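Beta-galactosidase/beta-glucuronidase (Faecalibacterium prausnitzii L2-6, PDB 6MVF) binds flavin mononucleotide and, as a glycoside hydrolase family 2 enzyme of a gut bacterium, probably cleaves beta-glucuronide or related beta-glycosidic bonds. Local coordinates at residues Phe635-Ala640 against Lys646-Leu651. Sequence-based numbering, arbitrary orientation.
Sequences FNVLMA and KDSITL
Asn636 and Leu651, Leu638 and Ile649, and Ala640 and Asp647 each exchange two backbone hydrogen bonds, a worked example of how an antiparallel hairpin satisfies its inward-facing peptide groups. In the first pair, Asn636 N reaches Leu651 O at 2.7 Å; in the central one, Leu638 N meets Ile649 O at 2.8 Å with an N-H...O angle of 164°. The same carbonyls also receive CA-H groups: Ser648 CA lies 3.1 Å from Leu638 O, and Met639 CA equally close to Asp647 O. Val637 faces Thr650, and Met639 faces Ser648, as non-hydrogen-bonded pairs.

Leu638, Ile649 and Leu651 gather on one face of the sheet. Leu638 CD2 meets Leu651 CG at 4.0 Å, the two side chains crossing at about a right angle, while Leu638 CB rests 4.1 Å from Ile649 CG1. On this face Asn636 OD1 accepts a bond from Asp632 N, and Asp647 OD2 one from Ile583 N.

The other face carries Val637, Met639, Ser648 and Thr650. With OG1 beside its own backbone N (chi1 -59°), Thr650 turns CG2 to Asn636 O, 3.5 Å away, and to the Phe635 ring. Its hydroxyl bonds Ser237 O of the second subunit, as Ser648 OG does Tyr239 O; Lys646 NZ makes a salt bridge to Asp242 of that subunit.

Within the sheet, strand 635-641 lies between strands 646-654 and 606-611: Met639 shares backbone hydrogen bonding with Tyr610, and Val637 with Asn612, just past the end of 606-611, whose OD1 also accepts from Val637 N. Beyond Ile649 and Thr650, a parallel strand of the second subunit carries the sheet across the interface.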
loop_
_atom_site.group_PDB
_atom_site.type_symbol
_atom_site.label_atom_id
_atom_site.label_comp_id
_atom_site.label_asym_id
_atom_site.label_seq_id
_atom_site.Cartn_x
_atom_site.Cartn_y
_atom_site.Cartn_z
ATOM N N PHE A 635 16.491 -35.695 -26.217
ATOM C CA PHE A 635 16.552 -34.387 -25.580
ATOM C C PHE A 635 17.901 -34.175 -24.911
ATOM O O PHE A 635 18.537 -35.119 -24.440
ATOM C CB PHE A 635 15.417 -34.230 -24.566
ATOM C CG PHE A 635 14.084 -34.047 -25.205
ATOM C CD1 PHE A 635 13.761 -32.848 -25.821
ATOM C CD2 PHE A 635 13.157 -35.082 -25.220
ATOM C CE1 PHE A 635 12.533 -32.673 -26.435
ATOM C CE2 PHE A 635 11.931 -34.928 -25.833
ATOM C CZ PHE A 635 11.617 -33.717 -26.443
ATOM N N ASN A 636 18.341 -32.914 -24.890
ATOM C CA ASN A 636 19.668 -32.548 -24.405
ATOM C C ASN A 636 19.546 -31.379 -23.453
ATOM O O ASN A 636 18.965 -30.352 -23.807
ATOM C CB ASN A 636 20.607 -32.160 -25.550
ATOM C CG ASN A 636 20.879 -33.313 -26.506
ATOM O OD1 ASN A 636 21.896 -34.000 -26.400
ATOM N ND2 ASN A 636 19.972 -33.523 -27.442
ATOM N N VAL A 637 20.113 -31.523 -22.266
ATOM C CA VAL A 637 20.250 -30.410 -21.340
ATOM C C VAL A 637 21.543 -29.673 -21.677
ATOM O O VAL A 637 22.631 -30.249 -21.594
ATOM C CB VAL A 637 20.257 -30.898 -19.883
ATOM C CG1 VAL A 637 20.671 -29.763 -18.938
ATOM C CG2 VAL A 637 18.901 -31.444 -19.513
ATOM N N LEU A 638 21.434 -28.403 -22.063
ATOM C CA LEU A 638 22.600 -27.557 -22.281
ATOM C C LEU A 638 22.740 -26.629 -21.082
ATOM O O LEU A 638 21.822 -25.860 -20.767
ATOM C CB LEU A 638 22.497 -26.765 -23.585
ATOM C CG LEU A 638 22.776 -27.470 -24.930
ATOM C CD1 LEU A 638 24.181 -28.001 -24.983
ATOM C CD2 LEU A 638 21.798 -28.590 -25.168
ATOM N N MET A 639 23.870 -26.736 -20.390
ATOM C CA MET A 639 24.149 -25.898 -19.237
ATOM C C MET A 639 25.454 -25.151 -19.457
ATOM O O MET A 639 26.499 -25.772 -19.680
ATOM C CB MET A 639 24.217 -26.722 -17.949
ATOM C CG MET A 639 24.464 -25.830 -16.745
ATOM S SD MET A 639 24.427 -26.718 -15.202
ATOM C CE MET A 639 25.872 -27.765 -15.332
ATOM N N ALA A 640 25.392 -23.824 -19.395
ATOM C CA ALA A 640 26.570 -22.976 -19.507
ATOM C C ALA A 640 26.898 -22.419 -18.128
ATOM O O ALA A 640 26.033 -21.831 -17.468
ATOM C CB ALA A 640 26.363 -21.857 -20.524
ATOM N N LYS A 646 24.840 -19.344 -13.984
ATOM C CA LYS A 646 24.661 -20.503 -14.837
ATOM C C LYS A 646 23.425 -20.293 -15.694
ATOM O O LYS A 646 22.539 -19.500 -15.363
ATOM C CB LYS A 646 24.535 -21.797 -14.023
ATOM C CG LYS A 646 25.783 -22.125 -13.250
ATOM C CD LYS A 646 25.610 -23.344 -12.364
ATOM C CE LYS A 646 26.901 -23.590 -11.606
ATOM N NZ LYS A 646 26.742 -24.480 -10.447
ATOM N N ASP A 647 23.392 -20.993 -16.827
ATOM C CA ASP A 647 22.203 -21.014 -17.661
ATOM C C ASP A 647 21.953 -22.439 -18.131
ATOM O O ASP A 647 22.878 -23.247 -18.211
ATOM C CB ASP A 647 22.322 -20.067 -18.861
ATOM C CG ASP A 647 20.968 -19.814 -19.539
ATOM O OD1 ASP A 647 19.898 -20.070 -18.901
ATOM O OD2 ASP A 647 20.983 -19.371 -20.709
ATOM N N SER A 648 20.689 -22.739 -18.432
ATOM C CA SER A 648 20.287 -24.088 -18.802
ATOM C C SER A 648 19.094 -24.035 -19.746
ATOM O O SER A 648 18.101 -23.354 -19.471
ATOM C CB SER A 648 19.938 -24.928 -17.562
ATOM O OG SER A 648 19.161 -26.070 -17.914
ATOM N N ILE A 649 19.203 -24.737 -20.872
ATOM C CA ILE A 649 18.091 -24.908 -21.789
ATOM C C ILE A 649 18.053 -26.367 -22.235
ATOM O O ILE A 649 18.978 -27.145 -22.001
ATOM C CB ILE A 649 18.180 -23.962 -23.000
ATOM C CG1 ILE A 649 19.140 -24.514 -24.049
ATOM C CG2 ILE A 649 18.615 -22.558 -22.561
ATOM C CD1 ILE A 649 19.318 -23.584 -25.217
ATOM N N THR A 650 16.955 -26.740 -22.876
ATOM C CA THR A 650 16.788 -28.084 -23.404
ATOM C C THR A 650 16.614 -28.004 -24.912
ATOM O O THR A 650 15.808 -27.206 -25.410
ATOM C CB THR A 650 15.596 -28.792 -22.764
ATOM O OG1 THR A 650 15.789 -28.855 -21.345
ATOM C CG2 THR A 650 15.468 -30.195 -23.330
ATOM N N LEU A 651 17.391 -28.805 -25.625
ATOM C CA LEU A 651 17.315 -28.914 -27.070
ATOM C C LEU A 651 16.983 -30.354 -27.427
ATOM O O LEU A 651 17.182 -31.274 -26.623
ATOM C CB LEU A 651 18.628 -28.479 -27.734
ATOM C CG LEU A 651 18.976 -26.981 -27.585
ATOM C CD1 LEU A 651 20.199 -26.617 -28.400
ATOM C CD2 LEU A 651 17.802 -26.054 -27.954
#